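Local coordinates for protein putative transcriptional regulator (Clostridium difficile, PDB 3QI7) that is of unknown function but has a periplasmic binding protein-like fold and probably binds a small ligand such as a sugar, at residues K145-R150 / I250-S255; K152-K157 / L366-Y371; E178-T183 / L189-V194. All blocks are in the same frame, centred on the assembly; numbering follows the deposited sequence.

In the fold
All three contacts belong to the lobe built on the three-stranded parallel sheet 159-164, 191-196 and 228-231, or to its border with the C-terminal strand 361-370. Contact 1 is buried, contact 2 lies at the surface, and contact 3 is partly buried. Contacts 1 and 2 share helix 140-153, their centres about 7 Å apart, and Arg150 NH1 of the first is hydrogen-bonded to Leu366 O of the second. Contact 3 joins the next helix to its following strand. None has a direct hydrogen bond between its segments: contact 1 mixes leucine packing with bridged charges, contact 2 sets a selenium against an amide nitrogen and one methyl against another, and contact 3 lays lysine and isoleucine carbons on a phenylalanine ring. A water bridges each.

Contact 1: K145-R150 / I250-S255; sequences KVLAER and IVAEQS
Leu147 lays its CD1 methyl along the Glu253 chain from CB to OE1, the two side chains running antiparallel alongside one another. The contact holds helix 140-153 against the loop after helix 234-247 in one alpha/beta lobe of the periplasmic binding protein-like fold. Leu147 CD1 is 3.7 Å from Glu253 CG and 3.4 Å from the carboxylate oxygen Glu253 OE1. With CG anti to the backbone N (chi1 172°), the Leu147 side chain reaches across to the loop, where Leu147 CD1 also packs on Ala252 CB at 4.1 Å. Glu253 therefore uses its aliphatic part for packing while its oxygens divide the polar work. OE1 forms a salt bridge with Arg143, one helical turn before Leu147. OE2 faces Arg150, but Arg150 NH1 stays 4.1 Å from Glu253 OE2, beyond a direct salt bridge, and the guanidinium and carboxylate planes stand 83° apart. Arg150 NH1 also donates to Leu366 O of strand 361-370; Val146 CG1 lies above one guanidinium face, displaced toward its rim. A water in the guanidinium plane closes the remaining gap, accepting from Arg150 NH1 at 3.0 Å and donating to Glu253 OE2 at 2.6 Å.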
loop_
_atom_site.group_PDB
_atom_site.type_symbol
_atom_site.label_atom_id
_atom_site.label_comp_id
_atom_site.label_asym_id
_atom_site.label_seq_id
_atom_site.Cartn_x
_atom_site.Cartn_y
_atom_site.Cartn_z
ATOM N N LYS A 145 -2.864 11.924 9.590
ATOM C CA LYS A 145 -2.951 12.018 11.025
ATOM C C LYS A 145 -1.857 11.166 11.653
ATOM O O LYS A 145 -1.125 11.629 12.523
ATOM C CB LYS A 145 -4.329 11.561 11.488
ATOM C CG LYS A 145 -4.576 11.568 13.018
ATOM C CD LYS A 145 -6.053 11.143 13.366
ATOM C CE LYS A 145 -6.310 11.143 14.873
ATOM N NZ LYS A 145 -5.608 10.019 15.510
ATOM N N VAL A 146 -1.714 9.931 11.169
ATOM C CA VAL A 146 -0.807 8.961 11.789
ATOM C C VAL A 146 0.649 9.327 11.506
ATOM O O VAL A 146 1.517 9.205 12.372
ATOM C CB VAL A 146 -1.136 7.503 11.337
ATOM C CG1 VAL A 146 -0.047 6.506 11.804
ATOM C CG2 VAL A 146 -2.584 7.060 11.820
ATOM N N LEU A 147 0.909 9.824 10.315
ATOM C CA LEU A 147 2.274 10.288 9.954
ATOM C C LEU A 147 2.704 11.490 10.839
ATOM O O LEU A 147 3.851 11.580 11.286
ATOM C CB LEU A 147 2.326 10.637 8.482
ATOM C CG LEU A 147 3.586 11.318 7.936
ATOM C CD1 LEU A 147 4.849 10.471 8.171
ATOM C CD2 LEU A 147 3.359 11.621 6.430
ATOM N N ALA A 148 1.790 12.420 11.080
ATOM C CA ALA A 148 2.059 13.556 11.994
ATOM C C ALA A 148 2.361 13.047 13.408
ATOM O O ALA A 148 3.344 13.468 14.048
ATOM C CB ALA A 148 0.842 14.517 12.001
ATOM N N GLU A 149 1.540 12.129 13.902
ATOM C CA GLU A 149 1.737 11.578 15.260
ATOM C C GLU A 149 3.060 10.818 15.372
ATOM O O GLU A 149 3.840 11.059 16.307
ATOM C CB GLU A 149 0.565 10.692 15.662
ATOM C CG GLU A 149 -0.738 11.472 15.783
ATOM C CD GLU A 149 -1.917 10.572 16.087
ATOM O OE1 GLU A 149 -1.697 9.365 16.209
ATOM O OE2 GLU A 149 -3.065 11.080 16.195
ATOM N N ARG A 150 3.348 9.965 14.390
ATOM C CA ARG A 150 4.563 9.141 14.439
ATOM C C ARG A 150 5.812 9.997 14.333
ATOM O O ARG A 150 6.833 9.688 14.977
ATOM C CB ARG A 150 4.533 8.010 13.378
ATOM C CG ARG A 150 3.576 6.878 13.763
ATOM C CD ARG A 150 3.425 5.728 12.712
ATOM N NE ARG A 150 2.354 4.823 13.142
ATOM C CZ ARG A 150 1.909 3.763 12.482
ATOM N NH1 ARG A 150 2.467 3.363 11.338
ATOM N NH2 ARG A 150 0.897 3.083 12.988
ATOM N N ILE A 250 15.079 13.356 10.780
ATOM C CA ILE A 250 14.115 12.264 10.846
ATOM C C ILE A 250 13.339 12.112 9.531
ATOM O O ILE A 250 12.936 13.106 8.915
ATOM C CB ILE A 250 13.090 12.479 11.999
ATOM C CG1 ILE A 250 13.789 12.560 13.355
ATOM C CG2 ILE A 250 12.064 11.393 12.035
ATOM C CD1 ILE A 250 13.037 13.469 14.368
ATOM N N VAL A 251 13.159 10.869 9.102
ATOM C CA VAL A 251 12.250 10.537 7.997
ATOM C C VAL A 251 11.313 9.428 8.480
ATOM O O VAL A 251 11.560 8.219 8.312
ATOM C CB VAL A 251 13.000 10.141 6.705
ATOM C CG1 VAL A 251 12.012 9.990 5.549
ATOM C CG2 VAL A 251 14.108 11.184 6.412
ATOM N N ALA A 252 10.201 9.858 9.066
ATOM C CA ALA A 252 9.277 8.910 9.711
ATOM C C ALA A 252 8.716 7.927 8.671
ATOM O O ALA A 252 8.565 6.732 8.959
ATOM C CB ALA A 252 8.159 9.665 10.409
ATOM N N GLU A 253 8.413 8.441 7.473
ATOM C CA GLU A 253 7.896 7.645 6.350
ATOM C C GLU A 253 8.264 8.172 4.949
ATOM O O GLU A 253 8.268 9.374 4.689
ATOM C CB GLU A 253 6.336 7.559 6.427
ATOM C CG GLU A 253 5.793 6.970 7.708
ATOM C CD GLU A 253 4.275 6.838 7.705
ATOM O OE1 GLU A 253 3.643 7.528 6.902
ATOM O OE2 GLU A 253 3.718 6.065 8.520
ATOM N N GLN A 254 8.485 7.251 4.011
ATOM C CA GLN A 254 8.478 7.574 2.581
ATOM C C GLN A 254 7.054 8.018 2.177
ATOM O O GLN A 254 6.077 7.726 2.880
ATOM C CB GLN A 254 8.815 6.343 1.761
ATOM C CG GLN A 254 10.238 5.748 2.004
ATOM C CD GLN A 254 10.263 4.243 1.870
ATOM O OE1 GLN A 254 9.843 3.522 2.780
ATOM N NE2 GLN A 254 10.720 3.755 0.715
ATOM N N SER A 255 6.958 8.658 1.018
ATOM C CA SER A 255 5.688 8.949 0.361
ATOM C C SER A 255 4.704 7.790 0.539
ATOM O O SER A 255 3.557 7.979 0.973
ATOM C CB SER A 255 5.941 9.279 -1.120
ATOM O OG SER A 255 6.653 8.271 -1.820
HETATM O O HOH W 1 4.949 4.354 10.018
#

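Contact 2: K152-K157 / L366-Y371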
loop_
_atom_site.group_PDB
_atom_site.type_symbol
_atom_site.label_atom_id
_atom_site.label_comp_id
_atom_site.label_asym_id
_atom_site.label_seq_id
_atom_site.Cartn_x
_atom_site.Cartn_y
_atom_site.Cartn_z
ATOM N N LYS A 152 5.938 13.149 15.591
ATOM C CA LYS A 152 5.987 13.708 16.953
ATOM C C LYS A 152 6.671 12.706 17.906
ATOM O O LYS A 152 7.570 13.081 18.653
ATOM C CB LYS A 152 4.563 14.061 17.474
ATOM C CG LYS A 152 4.522 14.810 18.835
ATOM C CD LYS A 152 4.745 16.301 18.688
ATOM C CE LYS A 152 4.862 17.015 20.010
ATOM N NZ LYS A 152 4.597 18.461 19.799
ATOM N N GLU A 153 6.288 11.443 17.816
ATOM C CA GLU A 153 6.772 10.388 18.734
ATOM C C GLU A 153 8.263 10.146 18.564
ATOM O O GLU A 153 8.962 9.781 19.515
ATOM C CB GLU A 153 6.001 9.106 18.556
ATOM C CG GLU A 153 4.532 9.304 18.927
ATOM C CD GLU A 153 3.594 8.210 18.433
ATOM O OE1 GLU A 153 4.062 7.126 18.083
ATOM O OE2 GLU A 153 2.357 8.428 18.392
HETATM N N MSE A 154 8.744 10.383 17.365
HETATM C CA MSE A 154 10.176 10.242 17.063
HETATM C C MSE A 154 10.987 11.466 17.454
HETATM O O MSE A 154 12.197 11.499 17.210
HETATM C CB MSE A 154 10.336 9.925 15.569
HETATM C CG MSE A 154 9.770 8.566 15.237
HETATM SE SE MSE A 154 9.805 8.090 13.384
HETATM C CE MSE A 154 11.682 7.563 13.259
ATOM N N GLY A 155 10.354 12.486 18.051
ATOM C CA GLY A 155 11.083 13.656 18.526
ATOM C C GLY A 155 11.142 14.839 17.577
ATOM O O GLY A 155 11.925 15.767 17.796
ATOM N N ALA A 156 10.304 14.845 16.541
ATOM C CA ALA A 156 10.299 15.980 15.575
ATOM C C ALA A 156 9.917 17.332 16.211
ATOM O O ALA A 156 8.902 17.446 16.917
ATOM C CB ALA A 156 9.378 15.688 14.420
ATOM N N LYS A 157 10.720 18.352 15.923
ATOM C CA LYS A 157 10.428 19.702 16.391
ATOM C C LYS A 157 9.836 20.570 15.282
ATOM O O LYS A 157 9.409 21.703 15.540
ATOM C CB LYS A 157 11.674 20.338 17.005
ATOM C CG LYS A 157 12.125 19.662 18.292
ATOM C CD LYS A 157 10.975 19.498 19.270
ATOM C CE LYS A 157 11.478 19.364 20.717
ATOM N NZ LYS A 157 10.468 18.692 21.600
ATOM N N LEU A 366 -0.903 0.170 8.909
ATOM C CA LEU A 366 -0.106 -0.863 9.606
ATOM C C LEU A 366 0.665 -0.257 10.771
ATOM O O LEU A 366 0.913 0.945 10.785
ATOM C CB LEU A 366 0.888 -1.513 8.630
ATOM C CG LEU A 366 0.199 -2.231 7.482
ATOM C CD1 LEU A 366 1.257 -2.800 6.501
ATOM C CD2 LEU A 366 -0.707 -3.345 8.033
ATOM N N SER A 367 1.040 -1.097 11.729
ATOM C CA SER A 367 1.885 -0.691 12.832
ATOM C C SER A 367 3.203 -0.184 12.324
ATOM O O SER A 367 3.688 -0.582 11.280
ATOM C CB SER A 367 2.147 -1.822 13.821
ATOM O OG SER A 367 1.026 -2.001 14.657
ATOM N N GLN A 368 3.759 0.731 13.093
ATOM C CA GLN A 368 4.993 1.386 12.761
ATOM C C GLN A 368 6.162 0.418 12.857
ATOM O O GLN A 368 6.266 -0.364 13.784
ATOM C CB GLN A 368 5.236 2.537 13.741
ATOM C CG GLN A 368 6.482 3.319 13.431
ATOM C CD GLN A 368 6.759 4.408 14.447
ATOM O OE1 GLN A 368 6.626 4.192 15.640
ATOM N NE2 GLN A 368 7.237 5.539 13.978
ATOM N N LEU A 369 7.092 0.541 11.927
ATOM C CA LEU A 369 8.397 -0.094 12.080
ATOM C C LEU A 369 9.428 1.004 12.106
ATOM O O LEU A 369 9.397 1.889 11.251
ATOM C CB LEU A 369 8.639 -1.071 10.914
ATOM C CG LEU A 369 10.054 -1.680 10.863
ATOM C CD1 LEU A 369 10.259 -2.661 12.037
ATOM C CD2 LEU A 369 10.287 -2.373 9.521
ATOM N N ILE A 370 10.313 0.987 13.106
ATOM C CA ILE A 370 11.411 1.955 13.152
ATOM C C ILE A 370 12.688 1.163 12.917
ATOM O O ILE A 370 12.922 0.150 13.544
ATOM C CB ILE A 370 11.464 2.756 14.489
ATOM C CG1 ILE A 370 10.180 3.589 14.692
ATOM C CG2 ILE A 370 12.673 3.670 14.501
ATOM C CD1 ILE A 370 9.984 4.114 16.098
ATOM N N TYR A 371 13.454 1.580 11.933
ATOM C CA TYR A 371 14.710 0.900 11.594
ATOM C C TYR A 371 15.756 1.040 12.693
ATOM O O TYR A 371 15.886 2.097 13.317
ATOM C CB TYR A 371 15.227 1.425 10.244
ATOM C CG TYR A 371 14.346 0.987 9.107
ATOM C CD1 TYR A 371 14.195 -0.367 8.814
ATOM C CD2 TYR A 371 13.628 1.901 8.353
ATOM C CE1 TYR A 371 13.402 -0.804 7.763
ATOM C CE2 TYR A 371 12.772 1.468 7.336
ATOM C CZ TYR A 371 12.669 0.119 7.053
ATOM O OH TYR A 371 11.871 -0.285 6.036
ATOM O OXT TYR A 371 16.502 0.072 12.953
HETATM O O HOH W 2 6.758 6.245 17.360
#
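Met154, a selenomethionine just past the end of helix 140-153, directs its CB toward Gln368 and Ile370 near the C-terminus. Its first torsion sets CG anti to the carbonyl carbon (chi1 -67°), and Met154 CG comes to 4.1 Å from Gln368 NE2. One atom further, Met154 SE lies 3.7 Å from Gln368 NE2 as the two side chains cross; Met154 SE also packs on Ala252 CB, which belongs to contact 1, at 3.7 Å. A bend at the last torsion (chi3 79°) then turns Met154 CE off the line of the chain to pack against Ile370 CG2, 4.2 Å away. Gln368 sits at the break in strand 361-370, and Gln368 OE1 takes a 2.7 Å bond from a water that also donates to Glu153 OE1, 2.9 Å away. Behind Met154 the helix closes in a Schellman motif, with Gly155 at positive phi (95°) and Gly155 N bonded to Lys152 O at 2.9 Å. The contact thus joins the end of this helix to strand 361-370 at the protein surface. Its chemistry is van der Waals contact by a polarisable selenium and a methyl, with no direct hydrogen bond, so any polar link between the segments runs through water.

Contact 3: E178-T183 / L189-V194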
loop_
_atom_site.group_PDB
_atom_site.type_symbol
_atom_site.label_atom_id
_atom_site.label_comp_id
_atom_site.label_asym_id
_atom_site.label_seq_id
_atom_site.Cartn_x
_atom_site.Cartn_y
_atom_site.Cartn_z
ATOM N N GLU A 178 -3.735 18.268 4.156
ATOM C CA GLU A 178 -4.681 18.948 5.038
ATOM C C GLU A 178 -4.745 18.309 6.446
ATOM O O GLU A 178 -4.758 19.019 7.465
ATOM C CB GLU A 178 -6.091 19.020 4.386
ATOM C CG GLU A 178 -7.280 19.384 5.315
ATOM C CD GLU A 178 -8.636 19.565 4.569
ATOM O OE1 GLU A 178 -9.079 18.630 3.866
ATOM O OE2 GLU A 178 -9.267 20.647 4.688
HETATM N N MSE A 179 -4.813 16.987 6.502
HETATM C CA MSE A 179 -4.853 16.309 7.768
HETATM C C MSE A 179 -3.486 16.317 8.471
HETATM O O MSE A 179 -3.453 16.396 9.690
HETATM C CB MSE A 179 -5.417 14.888 7.637
HETATM C CG MSE A 179 -5.650 14.231 8.974
HETATM SE SE MSE A 179 -6.869 15.254 10.138
HETATM C CE MSE A 179 -8.498 15.021 9.095
ATOM N N ILE A 180 -2.364 16.296 7.741
ATOM C CA ILE A 180 -1.074 16.462 8.431
ATOM C C ILE A 180 -1.035 17.817 9.129
ATOM O O ILE A 180 -0.611 17.908 10.285
ATOM C CB ILE A 180 0.146 16.347 7.496
ATOM C CG1 ILE A 180 0.275 14.933 6.981
ATOM C CG2 ILE A 180 1.462 16.724 8.218
ATOM C CD1 ILE A 180 1.144 14.817 5.703
ATOM N N LYS A 181 -1.493 18.864 8.429
ATOM C CA LYS A 181 -1.442 20.242 8.949
ATOM C C LYS A 181 -2.300 20.419 10.189
ATOM O O LYS A 181 -1.876 21.047 11.164
ATOM C CB LYS A 181 -1.900 21.249 7.871
ATOM C CG LYS A 181 -1.670 22.699 8.206
ATOM C CD LYS A 181 -2.102 23.620 7.036
ATOM C CE LYS A 181 -1.770 25.079 7.329
ATOM N NZ LYS A 181 -2.193 25.998 6.214
ATOM N N GLU A 182 -3.498 19.862 10.141
ATOM C CA GLU A 182 -4.470 19.963 11.231
ATOM C C GLU A 182 -3.957 19.179 12.427
ATOM O O GLU A 182 -3.941 19.678 13.581
ATOM C CB GLU A 182 -5.808 19.420 10.728
ATOM C CG GLU A 182 -6.971 19.382 11.680
ATOM C CD GLU A 182 -8.206 18.784 10.986
ATOM O OE1 GLU A 182 -8.495 19.209 9.839
ATOM O OE2 GLU A 182 -8.858 17.871 11.561
ATOM N N THR A 183 -3.492 17.968 12.156
ATOM C CA THR A 183 -2.960 17.139 13.220
ATOM C C THR A 183 -1.753 17.809 13.887
ATOM O O THR A 183 -1.706 17.891 15.131
ATOM C CB THR A 183 -2.637 15.701 12.771
ATOM O OG1 THR A 183 -3.814 15.068 12.236
ATOM C CG2 THR A 183 -2.136 14.865 13.986
ATOM N N LEU A 189 3.110 20.529 16.854
ATOM C CA LEU A 189 4.260 20.304 15.973
ATOM C C LEU A 189 4.280 21.360 14.868
ATOM O O LEU A 189 3.426 21.352 13.975
ATOM C CB LEU A 189 4.186 18.915 15.328
ATOM C CG LEU A 189 5.290 18.456 14.354
ATOM C CD1 LEU A 189 6.695 18.783 14.902
ATOM C CD2 LEU A 189 5.133 16.960 14.082
ATOM N N PRO A 190 5.281 22.254 14.891
ATOM C CA PRO A 190 5.391 23.222 13.805
ATOM C C PRO A 190 5.360 22.558 12.425
ATOM O O PRO A 190 6.006 21.555 12.198
ATOM C CB PRO A 190 6.735 23.910 14.085
ATOM C CG PRO A 190 6.895 23.798 15.586
ATOM C CD PRO A 190 6.318 22.448 15.918
ATOM N N PHE A 191 4.559 23.111 11.522
ATOM C CA PHE A 191 4.397 22.549 10.206
ATOM C C PHE A 191 4.860 23.571 9.163
ATOM O O PHE A 191 4.496 24.736 9.240
ATOM C CB PHE A 191 2.935 22.159 9.982
ATOM C CG PHE A 191 2.648 21.671 8.609
ATOM C CD1 PHE A 191 2.909 20.366 8.261
ATOM C CD2 PHE A 191 2.082 22.522 7.659
ATOM C CE1 PHE A 191 2.641 19.910 6.969
ATOM C CE2 PHE A 191 1.804 22.079 6.390
ATOM C CZ PHE A 191 2.088 20.766 6.039
ATOM N N VAL A 192 5.668 23.116 8.204
ATOM C CA VAL A 192 6.214 23.974 7.159
ATOM C C VAL A 192 5.857 23.394 5.809
ATOM O O VAL A 192 6.303 22.300 5.473
ATOM C CB VAL A 192 7.749 24.072 7.278
ATOM C CG1 VAL A 192 8.317 25.039 6.208
ATOM C CG2 VAL A 192 8.138 24.494 8.726
ATOM N N GLN A 193 5.044 24.100 5.014
ATOM C CA GLN A 193 4.739 23.612 3.653
ATOM C C GLN A 193 5.611 24.320 2.626
ATOM O O GLN A 193 5.650 25.546 2.579
ATOM C CB GLN A 193 3.253 23.784 3.303
ATOM C CG GLN A 193 2.952 23.540 1.847
ATOM C CD GLN A 193 1.504 23.733 1.538
ATOM O OE1 GLN A 193 0.698 23.855 2.443
ATOM N NE2 GLN A 193 1.169 23.806 0.254
ATOM N N VAL A 194 6.311 23.533 1.815
ATOM C CA VAL A 194 7.221 24.055 0.810
ATOM C C VAL A 194 6.854 23.508 -0.557
ATOM O O VAL A 194 6.813 22.272 -0.769
ATOM C CB VAL A 194 8.669 23.707 1.131
ATOM C CG1 VAL A 194 9.638 24.370 0.087
ATOM C CG2 VAL A 194 9.009 24.153 2.534
HETATM O O HOH W 3 0.482 25.245 4.953
#
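Helix-on-strand packing within a beta-alpha-beta unit brings the Phe191 ring under Lys181 and beside Ile180. The unit runs strand 159-164, helix 171-186, strand 191-196, and the last of these is an outermost strand of the three-stranded parallel sheet. Geometry supports a CH-pi contact: Lys181 CA lies 4.2 Å from the centroid of the Phe191 ring and only 6° off the ring normal, over the centre of one face. Lys181 CB lies over the same ring, and Lys181 CG approaches Phe191 CD2 to 3.8 Å. Phe191 reaches this position because its CG is anti to the backbone N (chi1 175°), carrying the ring from the strand to the helix. The Ile180 CG2 methyl reaches Phe191 CE1 at 3.6 Å, oblique to the ring. Leu177 and Cys184 of the same helix also touch the ring, and His161 of the neighbouring strand adds a contact. Beyond CG the Lys181 chain stays extended, and a water accepts from Lys181 NZ at 3.1 Å and donates to Gln193 OE1 at 2.9 Å. The division of chemistry is clear: helix and strand adhere through carbon atoms on an aromatic face, while the ammonium end of the exposed Lys181 projects past the ring to a water-mediated link with the exposed Gln193, which is consistent with its charge staying hydrated.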